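Putative citrate lyase, alfa subunit (Streptococcus mutans, PDB 2HJ0) belongs to the CitF family of citrate lyase alpha subunits and is an alpha/beta protein built round two mixed, mainly parallel beta sheets. Local coordinates at residues E75-Y78 with V79-M82; T248-P251 with K252-L255; R292-M295 with I296-I300; D330-H333 with P334-V337. All blocks are in the same frame, centred on the assembly; numbering follows the deposited sequence.

Contact 1: E75-Y78 with V79-M82; sequences EGDY and VMNM
A first torsion of 177° turns the Asp77 carboxylate in beside its own carbonyl carbon and carries it over the amide N-H groups of Val79 and Met80. In the selenomethionine Met82, a bend at chi3 (-72°) curls the methyl end back toward the Tyr78 backbone. The carboxylate grips two successive N-H groups unequally. Met80 N donates to Asp77 OD2 at 2.9 Å and 149°, meeting the syn lone pair of that oxygen. Val79 N to Asp77 OD1 is 3.2 Å and weak, because the N-H points well off the oxygen. The Asp77 side chain crosses those of Val79 and Met80 at about a right angle, and Val79 CB comes within 3.6 Å of Asp77 OD1. Tyr78 is the N-cap of helix 79-89, which links strands 66-69 and 95-99, parallel neighbours in one mixed sheet, in a beta-alpha-beta crossover. Asp77, one residue ahead of the cap, thus serves amides of the first turn that have no carbonyl partner within the helix. The helical pattern itself begins with Met82 N donating to Tyr78 O at 3.0 Å. Beside that bond, Met82 CE rests 3.5 Å from Tyr78 CB, an apolar touch on the stem of the tyrosine, while the ring leads away and its hydroxyl makes a weak bond to Asp236. Asp77 OD2 also accepts from His106 NE2, and Asn81 ND2 reaches Val105 O on the same neighbouring loop.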
ATOM      1  N   GLU A  75      16.344  19.900  -6.886  1.00 13.52           N
ATOM      2  CA  GLU A  75      17.716  20.414  -6.960  1.00 13.93           C
ATOM      3  C   GLU A  75      18.495  20.280  -5.670  1.00 14.94           C
ATOM      4  O   GLU A  75      19.685  20.586  -5.623  1.00 15.53           O
ATOM      5  CB  GLU A  75      17.723  21.878  -7.388  1.00 13.47           C
ATOM      6  CG  GLU A  75      17.171  22.140  -8.787  1.00 16.91           C
ATOM      7  CD  GLU A  75      17.992  21.483  -9.907  1.00 17.54           C
ATOM      8  OE1 GLU A  75      19.191  21.183  -9.696  1.00 14.40           O
ATOM      9  OE2 GLU A  75      17.422  21.290 -11.002  1.00 19.01           O
ATOM     10  N   GLY A  76      17.820  19.832  -4.621  1.00 16.12           N
ATOM     11  CA  GLY A  76      18.493  19.668  -3.354  1.00 16.18           C
ATOM     12  C   GLY A  76      18.891  18.227  -3.119  1.00 17.83           C
ATOM     13  O   GLY A  76      19.434  17.911  -2.060  1.00 19.03           O
ATOM     14  N   ASP A  77      18.655  17.349  -4.095  1.00 17.45           N
ATOM     15  CA  ASP A  77      18.990  15.931  -3.912  1.00 18.13           C
ATOM     16  C   ASP A  77      20.466  15.610  -3.722  1.00 19.03           C
ATOM     17  O   ASP A  77      21.332  16.189  -4.373  1.00 19.40           O
ATOM     18  CB  ASP A  77      18.487  15.067  -5.071  1.00 17.33           C
ATOM     19  CG  ASP A  77      18.905  13.620  -4.915  1.00 17.47           C
ATOM     20  OD1 ASP A  77      18.356  12.945  -4.025  1.00 18.45           O
ATOM     21  OD2 ASP A  77      19.809  13.161  -5.650  1.00 19.21           O
ATOM     22  N   TYR A  78      20.740  14.659  -2.833  1.00 19.12           N
ATOM     23  CA  TYR A  78      22.101  14.222  -2.562  1.00 18.73           C
ATOM     24  C   TYR A  78      22.248  12.721  -2.787  1.00 18.41           C
ATOM     25  O   TYR A  78      23.340  12.244  -3.063  1.00 17.48           O
ATOM     26  CB  TYR A  78      22.485  14.528  -1.122  1.00 19.83           C
ATOM     27  CG  TYR A  78      22.768  15.979  -0.809  1.00 22.88           C
ATOM     28  CD1 TYR A  78      22.960  16.385   0.508  1.00 23.34           C
ATOM     29  CD2 TYR A  78      22.850  16.944  -1.811  1.00 25.20           C
ATOM     30  CE1 TYR A  78      23.221  17.709   0.832  1.00 24.31           C
ATOM     31  CE2 TYR A  78      23.116  18.287  -1.494  1.00 26.79           C
ATOM     32  CZ  TYR A  78      23.297  18.656  -0.159  1.00 25.43           C
ATOM     33  OH  TYR A  78      23.530  19.967   0.201  1.00 24.32           O
ATOM     34  N   VAL A  79      21.142  11.988  -2.659  1.00 18.74           N
ATOM     35  CA  VAL A  79      21.127  10.536  -2.813  1.00 18.67           C
ATOM     36  C   VAL A  79      21.636  10.033  -4.152  1.00 19.15           C
ATOM     37  O   VAL A  79      22.475   9.149  -4.179  1.00 19.53           O
ATOM     38  CB  VAL A  79      19.711   9.982  -2.576  1.00 19.55           C
ATOM     39  CG1 VAL A  79      19.704   8.470  -2.691  1.00 17.81           C
ATOM     40  CG2 VAL A  79      19.218  10.415  -1.212  1.00 19.40           C
HETATM   41  N   MSE A  80      21.141  10.584  -5.256  1.00 21.18           N
HETATM   42  CA  MSE A  80      21.575  10.162  -6.592  1.00 23.41           C
HETATM   43  C   MSE A  80      23.096  10.204  -6.742  1.00 22.97           C
HETATM   44  O   MSE A  80      23.724   9.169  -6.943  1.00 22.03           O
HETATM   45  CB  MSE A  80      20.946  11.057  -7.669  1.00 27.06           C
HETATM   46  CG  MSE A  80      19.849  10.404  -8.535  1.00 31.29           C
HETATM   47 SE   MSE A  80      20.384   9.716 -10.317  1.00 35.82          SE
HETATM   48  CE  MSE A  80      20.030  11.293 -11.419  1.00 33.59           C
ATOM     49  N   ASN A  81      23.675  11.400  -6.640  1.00 22.81           N
ATOM     50  CA  ASN A  81      25.119  11.578  -6.793  1.00 24.11           C
ATOM     51  C   ASN A  81      25.891  10.750  -5.796  1.00 25.49           C
ATOM     52  O   ASN A  81      27.009  10.308  -6.059  1.00 25.74           O
ATOM     53  CB  ASN A  81      25.527  13.045  -6.613  1.00 22.83           C
ATOM     54  CG  ASN A  81      24.842  13.970  -7.592  1.00 22.24           C
ATOM     55  OD1 ASN A  81      24.544  13.596  -8.727  1.00 22.32           O
ATOM     56  ND2 ASN A  81      24.607  15.197  -7.165  1.00 21.50           N
HETATM   57  N   MSE A  82      25.287  10.550  -4.641  1.00 27.58           N
HETATM   58  CA  MSE A  82      25.904   9.778  -3.580  1.00 29.71           C
HETATM   59  C   MSE A  82      26.081   8.309  -3.989  1.00 29.16           C
HETATM   60  O   MSE A  82      27.205   7.816  -4.075  1.00 28.98           O
HETATM   61  CB  MSE A  82      25.029   9.876  -2.337  1.00 34.25           C
HETATM   62  CG  MSE A  82      25.743   9.658  -1.028  1.00 40.54           C
HETATM   63 SE   MSE A  82      24.490   9.948   0.398  1.00 51.56          SE
HETATM   64  CE  MSE A  82      24.325  11.857   0.288  1.00 46.53           C
TER

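Contact 2: T248-P251 with K252-L255; sequences TKNP and KELL
Thr248 and Glu253 meet at the tight end of this helix start, where the threonine hydroxyl donates to Glu253 OE2 at 2.7 Å, meeting that oxygen nearly along its C-O axis. Chi1 of Thr248, 180°, puts OG1 beside the carbonyl carbon, where the glutamate, extended beyond CG, reaches it. The same hydroxyl oxygen accepts from Asn250 N, 3.1 Å from Thr248 OG1, and so closes an ST turn just ahead of the helix. Asn250 is the N-cap of helix 251-265. Its carbonyl oxygen takes the first full helical bond, from Leu254 N at 2.9 Å and 168°, and Leu255 N follows with 3.0 Å to Pro251 O. The apolar approach is lighter, Leu254 CD2 lying 4.1 Å from Thr248 CG2. This inner side faces helix 282-297, where Thr248 touches Ala286, Glu253 touches Ala283, and Leu254 rests on Arg289 and Phe290. The other side is loose and open to solvent. Lys249 directs its CB away from the helix, Pro251 offers its exposed ring, and Lys252, bent at its last two torsions, runs outward to brush Glu444. The hydroxyl of Thr248, both donor and acceptor, ties the turn to the helix through one atom, and a glutamate in the first turn, near the positive end of the helix dipole, is probably favoured there as a charged carboxylate.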
ATOM      1  N   THR A 248       2.569  35.391  -9.837  1.00 35.13           N
ATOM      2  CA  THR A 248       3.362  36.261 -10.687  1.00 33.26           C
ATOM      3  C   THR A 248       2.894  37.715 -10.632  1.00 32.76           C
ATOM      4  O   THR A 248       1.823  38.020 -10.111  1.00 32.61           O
ATOM      5  CB  THR A 248       3.320  35.767 -12.141  1.00 32.91           C
ATOM      6  OG1 THR A 248       4.103  36.630 -12.971  1.00 30.83           O
ATOM      7  CG2 THR A 248       1.888  35.733 -12.648  1.00 33.00           C
ATOM      8  N   LYS A 249       3.709  38.606 -11.181  1.00 32.97           N
ATOM      9  CA  LYS A 249       3.414  40.034 -11.211  1.00 32.43           C
ATOM     10  C   LYS A 249       3.368  40.486 -12.660  1.00 31.65           C
ATOM     11  O   LYS A 249       2.849  41.554 -12.969  1.00 31.04           O
ATOM     12  CB  LYS A 249       4.510  40.794 -10.474  1.00 34.35           C
ATOM     13  CG  LYS A 249       4.816  40.231  -9.101  1.00 36.69           C
ATOM     14  CD  LYS A 249       3.768  40.648  -8.083  1.00 36.69           C
ATOM     15  CE  LYS A 249       4.205  41.904  -7.370  1.00 36.90           C
ATOM     16  NZ  LYS A 249       5.509  41.675  -6.683  1.00 38.39           N
ATOM     17  N   ASN A 250       3.924  39.661 -13.544  1.00 31.89           N
ATOM     18  CA  ASN A 250       3.958  39.959 -14.971  1.00 31.77           C
ATOM     19  C   ASN A 250       2.557  40.112 -15.536  1.00 31.97           C
ATOM     20  O   ASN A 250       1.816  39.135 -15.665  1.00 31.09           O
ATOM     21  CB  ASN A 250       4.664  38.855 -15.740  1.00 31.89           C
ATOM     22  CG  ASN A 250       4.696  39.134 -17.222  1.00 33.30           C
ATOM     23  OD1 ASN A 250       5.333  40.087 -17.664  1.00 33.77           O
ATOM     24  ND2 ASN A 250       3.990  38.317 -18.002  1.00 33.76           N
ATOM     25  N   PRO A 251       2.188  41.341 -15.920  1.00 32.06           N
ATOM     26  CA  PRO A 251       0.856  41.619 -16.472  1.00 31.57           C
ATOM     27  C   PRO A 251       0.437  40.708 -17.620  1.00 30.99           C
ATOM     28  O   PRO A 251      -0.716  40.281 -17.688  1.00 30.72           O
ATOM     29  CB  PRO A 251       0.955  43.079 -16.891  1.00 31.92           C
ATOM     30  CG  PRO A 251       2.403  43.207 -17.276  1.00 33.33           C
ATOM     31  CD  PRO A 251       3.102  42.468 -16.160  1.00 32.31           C
ATOM     32  N   LYS A 252       1.365  40.402 -18.520  1.00 30.14           N
ATOM     33  CA  LYS A 252       1.038  39.539 -19.641  1.00 29.50           C
ATOM     34  C   LYS A 252       0.606  38.173 -19.109  1.00 29.31           C
ATOM     35  O   LYS A 252      -0.422  37.629 -19.516  1.00 28.31           O
ATOM     36  CB  LYS A 252       2.238  39.415 -20.582  1.00 30.04           C
ATOM     37  CG  LYS A 252       2.043  38.476 -21.763  1.00 31.48           C
ATOM     38  CD  LYS A 252       3.255  38.490 -22.684  1.00 33.65           C
ATOM     39  CE  LYS A 252       3.063  39.450 -23.849  1.00 37.30           C
ATOM     40  NZ  LYS A 252       2.704  40.846 -23.448  1.00 38.76           N
ATOM     41  N   GLU A 253       1.378  37.623 -18.180  1.00 29.21           N
ATOM     42  CA  GLU A 253       1.030  36.330 -17.619  1.00 28.90           C
ATOM     43  C   GLU A 253      -0.309  36.383 -16.888  1.00 27.87           C
ATOM     44  O   GLU A 253      -1.154  35.502 -17.071  1.00 28.19           O
ATOM     45  CB  GLU A 253       2.143  35.843 -16.687  1.00 30.74           C
ATOM     46  CG  GLU A 253       3.334  35.266 -17.444  1.00 35.05           C
ATOM     47  CD  GLU A 253       4.522  34.960 -16.546  1.00 37.75           C
ATOM     48  OE1 GLU A 253       5.494  34.331 -17.030  1.00 38.32           O
ATOM     49  OE2 GLU A 253       4.482  35.358 -15.359  1.00 39.00           O
ATOM     50  N   LEU A 254      -0.513  37.422 -16.079  1.00 26.10           N
ATOM     51  CA  LEU A 254      -1.769  37.576 -15.337  1.00 24.05           C
ATOM     52  C   LEU A 254      -2.992  37.630 -16.258  1.00 23.34           C
ATOM     53  O   LEU A 254      -4.081  37.174 -15.895  1.00 23.97           O
ATOM     54  CB  LEU A 254      -1.736  38.835 -14.462  1.00 22.79           C
ATOM     55  CG  LEU A 254      -0.989  38.730 -13.143  1.00 20.73           C
ATOM     56  CD1 LEU A 254      -0.969  40.071 -12.459  1.00 21.80           C
ATOM     57  CD2 LEU A 254      -1.665  37.687 -12.279  1.00 21.64           C
ATOM     58  N   LEU A 255      -2.817  38.192 -17.445  1.00 21.28           N
ATOM     59  CA  LEU A 255      -3.908  38.272 -18.395  1.00 19.81           C
ATOM     60  C   LEU A 255      -4.188  36.865 -18.895  1.00 19.41           C
ATOM     61  O   LEU A 255      -5.339  36.447 -19.008  1.00 19.17           O
ATOM     62  CB  LEU A 255      -3.520  39.156 -19.574  1.00 20.52           C
ATOM     63  CG  LEU A 255      -4.604  39.473 -20.604  1.00 19.05           C
ATOM     64  CD1 LEU A 255      -5.472  40.583 -20.074  1.00 18.95           C
ATOM     65  CD2 LEU A 255      -3.963  39.904 -21.908  1.00 18.11           C
TER

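Contact 3: R292-M295 with I296-I300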
ATOM      1  N   ARG A 292     -10.416  31.308  -7.775  1.00 26.94           N
ATOM      2  CA  ARG A 292     -10.894  31.431  -6.396  1.00 27.77           C
ATOM      3  C   ARG A 292     -11.953  32.538  -6.299  1.00 28.38           C
ATOM      4  O   ARG A 292     -13.043  32.323  -5.769  1.00 28.38           O
ATOM      5  CB  ARG A 292      -9.724  31.749  -5.443  1.00 26.30           C
ATOM      6  CG  ARG A 292     -10.100  31.740  -3.958  1.00 25.64           C
ATOM      7  CD  ARG A 292      -8.910  32.009  -3.047  1.00 24.87           C
ATOM      8  NE  ARG A 292      -8.687  33.437  -2.857  1.00 26.52           N
ATOM      9  CZ  ARG A 292      -9.225  34.163  -1.882  1.00 26.51           C
ATOM     10  NH1 ARG A 292     -10.019  33.596  -0.983  1.00 27.44           N
ATOM     11  NH2 ARG A 292      -8.992  35.471  -1.823  1.00 25.46           N
ATOM     12  N   GLU A 293     -11.613  33.715  -6.818  1.00 28.75           N
ATOM     13  CA  GLU A 293     -12.501  34.863  -6.820  1.00 29.79           C
ATOM     14  C   GLU A 293     -13.864  34.479  -7.393  1.00 29.08           C
ATOM     15  O   GLU A 293     -14.897  34.760  -6.796  1.00 28.53           O
ATOM     16  CB  GLU A 293     -11.881  35.985  -7.655  1.00 32.76           C
ATOM     17  CG  GLU A 293     -12.554  37.343  -7.513  1.00 37.18           C
ATOM     18  CD  GLU A 293     -12.072  38.349  -8.557  1.00 39.08           C
ATOM     19  OE1 GLU A 293     -10.841  38.573  -8.645  1.00 39.75           O
ATOM     20  OE2 GLU A 293     -12.925  38.917  -9.282  1.00 40.11           O
ATOM     21  N   GLN A 294     -13.865  33.828  -8.547  1.00 29.41           N
ATOM     22  CA  GLN A 294     -15.114  33.415  -9.163  1.00 30.01           C
ATOM     23  C   GLN A 294     -15.821  32.364  -8.343  1.00 29.53           C
ATOM     24  O   GLN A 294     -17.046  32.313  -8.322  1.00 29.38           O
ATOM     25  CB  GLN A 294     -14.868  32.878 -10.571  1.00 31.50           C
ATOM     26  CG  GLN A 294     -15.189  33.875 -11.676  1.00 33.06           C
ATOM     27  CD  GLN A 294     -16.671  33.986 -11.946  1.00 33.20           C
ATOM     28  OE1 GLN A 294     -17.463  34.237 -11.039  1.00 32.89           O
ATOM     29  NE2 GLN A 294     -17.058  33.798 -13.204  1.00 34.69           N
HETATM   30  N   MSE A 295     -15.055  31.511  -7.676  1.00 29.77           N
HETATM   31  CA  MSE A 295     -15.661  30.469  -6.858  1.00 30.00           C
HETATM   32  C   MSE A 295     -16.300  31.090  -5.633  1.00 29.62           C
HETATM   33  O   MSE A 295     -17.266  30.551  -5.095  1.00 28.90           O
HETATM   34  CB  MSE A 295     -14.620  29.447  -6.418  1.00 31.01           C
HETATM   35  CG  MSE A 295     -14.096  28.561  -7.535  1.00 32.94           C
HETATM   36 SE   MSE A 295     -12.543  27.524  -6.975  1.00 34.83          SE
HETATM   37  CE  MSE A 295     -13.479  26.184  -5.910  1.00 33.19           C
ATOM     38  N   ILE A 296     -15.745  32.216  -5.187  1.00 28.94           N
ATOM     39  CA  ILE A 296     -16.278  32.912  -4.030  1.00 27.27           C
ATOM     40  C   ILE A 296     -17.549  33.672  -4.431  1.00 27.64           C
ATOM     41  O   ILE A 296     -18.547  33.594  -3.729  1.00 26.32           O
ATOM     42  CB  ILE A 296     -15.226  33.868  -3.421  1.00 25.21           C
ATOM     43  CG1 ILE A 296     -14.090  33.062  -2.804  1.00 23.10           C
ATOM     44  CG2 ILE A 296     -15.859  34.722  -2.345  1.00 26.59           C
ATOM     45  CD1 ILE A 296     -12.950  33.899  -2.280  1.00 21.71           C
ATOM     46  N   LYS A 297     -17.517  34.384  -5.559  1.00 29.10           N
ATOM     47  CA  LYS A 297     -18.691  35.117  -6.031  1.00 31.90           C
ATOM     48  C   LYS A 297     -19.878  34.158  -6.004  1.00 32.96           C
ATOM     49  O   LYS A 297     -20.938  34.465  -5.447  1.00 32.31           O
ATOM     50  CB  LYS A 297     -18.493  35.624  -7.466  1.00 33.79           C
ATOM     51  CG  LYS A 297     -17.323  36.598  -7.661  1.00 36.70           C
ATOM     52  CD  LYS A 297     -17.245  37.116  -9.109  1.00 37.93           C
ATOM     53  CE  LYS A 297     -15.973  37.937  -9.349  1.00 39.20           C
ATOM     54  NZ  LYS A 297     -15.840  39.103  -8.415  1.00 38.68           N
ATOM     55  N   ASP A 298     -19.684  32.999  -6.631  1.00 33.29           N
ATOM     56  CA  ASP A 298     -20.688  31.946  -6.664  1.00 33.72           C
ATOM     57  C   ASP A 298     -20.442  31.229  -5.344  1.00 34.43           C
ATOM     58  O   ASP A 298     -19.534  31.597  -4.607  1.00 35.93           O
ATOM     59  CB  ASP A 298     -20.437  30.994  -7.842  1.00 34.45           C
ATOM     60  CG  ASP A 298     -20.320  31.725  -9.177  1.00 35.13           C
ATOM     61  OD1 ASP A 298     -21.239  32.498  -9.517  1.00 36.42           O
ATOM     62  OD2 ASP A 298     -19.309  31.530  -9.890  1.00 35.20           O
ATOM     63  N   ASP A 299     -21.227  30.223  -5.007  1.00 34.10           N
ATOM     64  CA  ASP A 299     -20.960  29.558  -3.745  1.00 34.67           C
ATOM     65  C   ASP A 299     -20.498  28.141  -4.019  1.00 33.56           C
ATOM     66  O   ASP A 299     -20.581  27.266  -3.154  1.00 32.68           O
ATOM     67  CB  ASP A 299     -22.211  29.569  -2.869  1.00 37.43           C
ATOM     68  CG  ASP A 299     -21.897  29.320  -1.406  1.00 38.49           C
ATOM     69  OD1 ASP A 299     -20.922  29.925  -0.903  1.00 37.47           O
ATOM     70  OD2 ASP A 299     -22.630  28.528  -0.764  1.00 40.17           O
ATOM     71  N   ILE A 300     -19.996  27.938  -5.237  1.00 33.37           N
ATOM     72  CA  ILE A 300     -19.525  26.628  -5.670  1.00 32.41           C
ATOM     73  C   ILE A 300     -18.240  26.221  -4.959  1.00 30.75           C
ATOM     74  O   ILE A 300     -17.379  27.050  -4.650  1.00 29.38           O
ATOM     75  CB  ILE A 300     -19.301  26.561  -7.213  1.00 32.61           C
ATOM     76  CG1 ILE A 300     -18.076  27.372  -7.608  1.00 32.75           C
ATOM     77  CG2 ILE A 300     -20.535  27.050  -7.955  1.00 32.47           C
ATOM     78  CD1 ILE A 300     -16.802  26.575  -7.576  1.00 32.08           C
TER
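Glu293 and Lys297 form the ionic part of this last turn of helix 282-297. Their side chains run side by side in the same direction, and Lys297, bent at chi4 (-57°), turns NZ to within 3.0 Å of Glu293 OE2 in a salt bridge whose hydrogen bond is weak. Backbone bonds make the frame. Ile296 N donates to Arg292 O, and Lys297 N to Glu293 O at 2.9 Å. The last of the series, Asp298 N to Gln294 O, is longer at 3.2 Å but almost straight (172°). Packing contacts are of two sorts. Ile296 lies alongside Arg292 and sets its CD1 methyl over one face of the guanidinium, 3.8 Å from Arg292 CZ, while Arg292 NH1 forms its salt bridge with Glu319. The second is apolar: on the buried side, Met295 (selenomethionine) and Ile300 cross at about a right angle, Met295 CG meeting Ile300 CD1 at 3.4 Å, and both touch Phe274. Here the chain leaves the helix for strand 302-305, completing a beta-alpha-beta unit that starts at strand 275-277. Tyr270 OH bonds to Asp298 OD2 and weakly to Gln294 O, so one hydroxyl joins the last bonded carbonyl to the carboxylate that follows the helix, and the positive charge of Lys297 probably suits the carbonyl end of the helix.

Contact 4: D330-H333 with P334-V337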
ATOM      1  N   ASP A 330       5.103  17.563  -3.782  1.00 10.12           N
ATOM      2  CA  ASP A 330       4.988  18.915  -3.264  1.00 10.20           C
ATOM      3  C   ASP A 330       5.999  19.811  -3.932  1.00 11.16           C
ATOM      4  O   ASP A 330       7.101  19.375  -4.245  1.00 11.62           O
ATOM      5  CB  ASP A 330       5.221  18.920  -1.765  1.00 10.65           C
ATOM      6  CG  ASP A 330       4.134  18.226  -1.023  1.00 11.34           C
ATOM      7  OD1 ASP A 330       4.438  17.262  -0.287  1.00 13.71           O
ATOM      8  OD2 ASP A 330       2.967  18.646  -1.181  1.00 12.44           O
ATOM      9  N   PHE A 331       5.629  21.070  -4.135  1.00 13.21           N
ATOM     10  CA  PHE A 331       6.516  22.025  -4.779  1.00 15.12           C
ATOM     11  C   PHE A 331       7.013  23.174  -3.881  1.00 17.24           C
ATOM     12  O   PHE A 331       7.562  24.162  -4.375  1.00 18.08           O
ATOM     13  CB  PHE A 331       5.840  22.574  -6.036  1.00 15.21           C
ATOM     14  CG  PHE A 331       5.990  21.684  -7.245  1.00 16.57           C
ATOM     15  CD1 PHE A 331       6.917  21.982  -8.236  1.00 17.18           C
ATOM     16  CD2 PHE A 331       5.212  20.541  -7.389  1.00 17.13           C
ATOM     17  CE1 PHE A 331       7.062  21.152  -9.349  1.00 17.74           C
ATOM     18  CE2 PHE A 331       5.353  19.712  -8.498  1.00 17.04           C
ATOM     19  CZ  PHE A 331       6.278  20.016  -9.478  1.00 17.13           C
ATOM     20  N   ASP A 332       6.810  23.048  -2.572  1.00 17.78           N
ATOM     21  CA  ASP A 332       7.285  24.042  -1.609  1.00 21.23           C
ATOM     22  C   ASP A 332       7.074  23.536  -0.186  1.00 22.66           C
ATOM     23  O   ASP A 332       6.177  22.735   0.071  1.00 24.98           O
ATOM     24  CB  ASP A 332       6.604  25.403  -1.814  1.00 22.22           C
ATOM     25  CG  ASP A 332       5.109  25.339  -1.672  1.00 24.37           C
ATOM     26  OD1 ASP A 332       4.450  26.349  -1.985  1.00 24.18           O
ATOM     27  OD2 ASP A 332       4.585  24.286  -1.249  1.00 27.95           O
ATOM     28  N   HIS A 333       7.906  23.996   0.738  1.00 22.16           N
ATOM     29  CA  HIS A 333       7.816  23.541   2.116  1.00 22.12           C
ATOM     30  C   HIS A 333       6.411  23.559   2.725  1.00 21.18           C
ATOM     31  O   HIS A 333       5.962  22.568   3.301  1.00 22.67           O
ATOM     32  CB  HIS A 333       8.768  24.352   2.992  1.00 24.96           C
ATOM     33  CG  HIS A 333       8.744  23.951   4.429  1.00 27.04           C
ATOM     34  ND1 HIS A 333       9.097  22.687   4.852  1.00 27.97           N
ATOM     35  CD2 HIS A 333       8.355  24.626   5.534  1.00 28.35           C
ATOM     36  CE1 HIS A 333       8.921  22.601   6.157  1.00 29.63           C
ATOM     37  NE2 HIS A 333       8.470  23.762   6.596  1.00 30.47           N
ATOM     38  N   PRO A 334       5.696  24.684   2.610  1.00 19.66           N
ATOM     39  CA  PRO A 334       4.346  24.750   3.179  1.00 17.79           C
ATOM     40  C   PRO A 334       3.409  23.642   2.694  1.00 16.60           C
ATOM     41  O   PRO A 334       2.600  23.131   3.474  1.00 17.19           O
ATOM     42  CB  PRO A 334       3.873  26.156   2.791  1.00 16.81           C
ATOM     43  CG  PRO A 334       4.640  26.445   1.551  1.00 18.43           C
ATOM     44  CD  PRO A 334       6.012  25.911   1.862  1.00 19.10           C
ATOM     45  N   SER A 335       3.511  23.258   1.422  1.00 14.16           N
ATOM     46  CA  SER A 335       2.660  22.181   0.912  1.00 11.37           C
ATOM     47  C   SER A 335       3.055  20.861   1.544  1.00 10.10           C
ATOM     48  O   SER A 335       2.205  20.032   1.857  1.00 10.08           O
ATOM     49  CB  SER A 335       2.769  22.051  -0.601  1.00 10.79           C
ATOM     50  OG  SER A 335       2.073  23.106  -1.236  1.00 11.00           O
ATOM     51  N   ALA A 336       4.350  20.660   1.731  1.00  8.80           N
ATOM     52  CA  ALA A 336       4.785  19.433   2.344  1.00  8.58           C
ATOM     53  C   ALA A 336       4.274  19.450   3.779  1.00  9.57           C
ATOM     54  O   ALA A 336       3.814  18.437   4.292  1.00 10.92           O
ATOM     55  CB  ALA A 336       6.284  19.327   2.306  1.00  7.00           C
ATOM     56  N   VAL A 337       4.322  20.606   4.428  1.00 10.57           N
ATOM     57  CA  VAL A 337       3.862  20.694   5.808  1.00 11.08           C
ATOM     58  C   VAL A 337       2.390  20.360   5.924  1.00 11.67           C
ATOM     59  O   VAL A 337       1.978  19.625   6.822  1.00 11.30           O
ATOM     60  CB  VAL A 337       4.113  22.090   6.373  1.00 12.62           C
ATOM     61  CG1 VAL A 337       3.513  22.209   7.777  1.00 11.69           C
ATOM     62  CG2 VAL A 337       5.623  22.347   6.417  1.00 13.12           C
TER
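An N-cap, the Asp332 carboxylate accepting from the backbone N of Ser335, opens helix 333-341 in a partly buried place just after strand 329-330. Asp332 has chi1 of 59°, with CG between its backbone N and carbonyl carbon, and this folds the carboxylate back over the first turn. Ser335 N donates to Asp332 OD2 at 3.1 Å from well above the carboxylate plane. Ser335 OG also appears to donate to that oxygen, though its position is less sure. Asp332 CG packs 3.4 Å from Pro334 CG, the two side chains crossing at about a right angle, while Asp332 OD1 accepts from Asn311 N. The helix is the crossover between the parallel neighbouring strands 322-327 and 346-348, so the cap starts the helix of a beta-alpha-beta unit. The helical bonds begin with Ala336 N to Asp332 O at 3.2 Å and Val337 N to His333 O at 2.8 Å. Val337 CG2 sits over one face of the His333 imidazole, 3.4 Å from the ring centroid, in a CH-pi contact offset toward the rim. Before the cap, Asp330 OD1 comes within 3.4 Å of Ala336 CA; its hydrogen bond is to Ser189 N.

Overall arrangement
Contacts 1, 2 and 4 each open a helix, whereas contact 3 closes one. Contacts 1 and 4 are partly buried, each at a crossover helix of a different sheet, with centres about 19 Å apart; there an aspartate carboxylate serves backbone N-H groups, and Phe331 of contact 4 touches Arg74, next to 75-78. Contacts 2 and 3 lie at the surface and both involve helix 282-297: contact 2 packs on it, contact 3 is its C-terminal end; their centres are about 21 Å apart. Their polar side chains pair with each other rather than with backbone amides alone: a hydroxyl-carboxylate bond in contact 2, a lysine-glutamate salt bridge in contact 3. Contacts 1 and 3 are farthest apart, about 42 Å between centres.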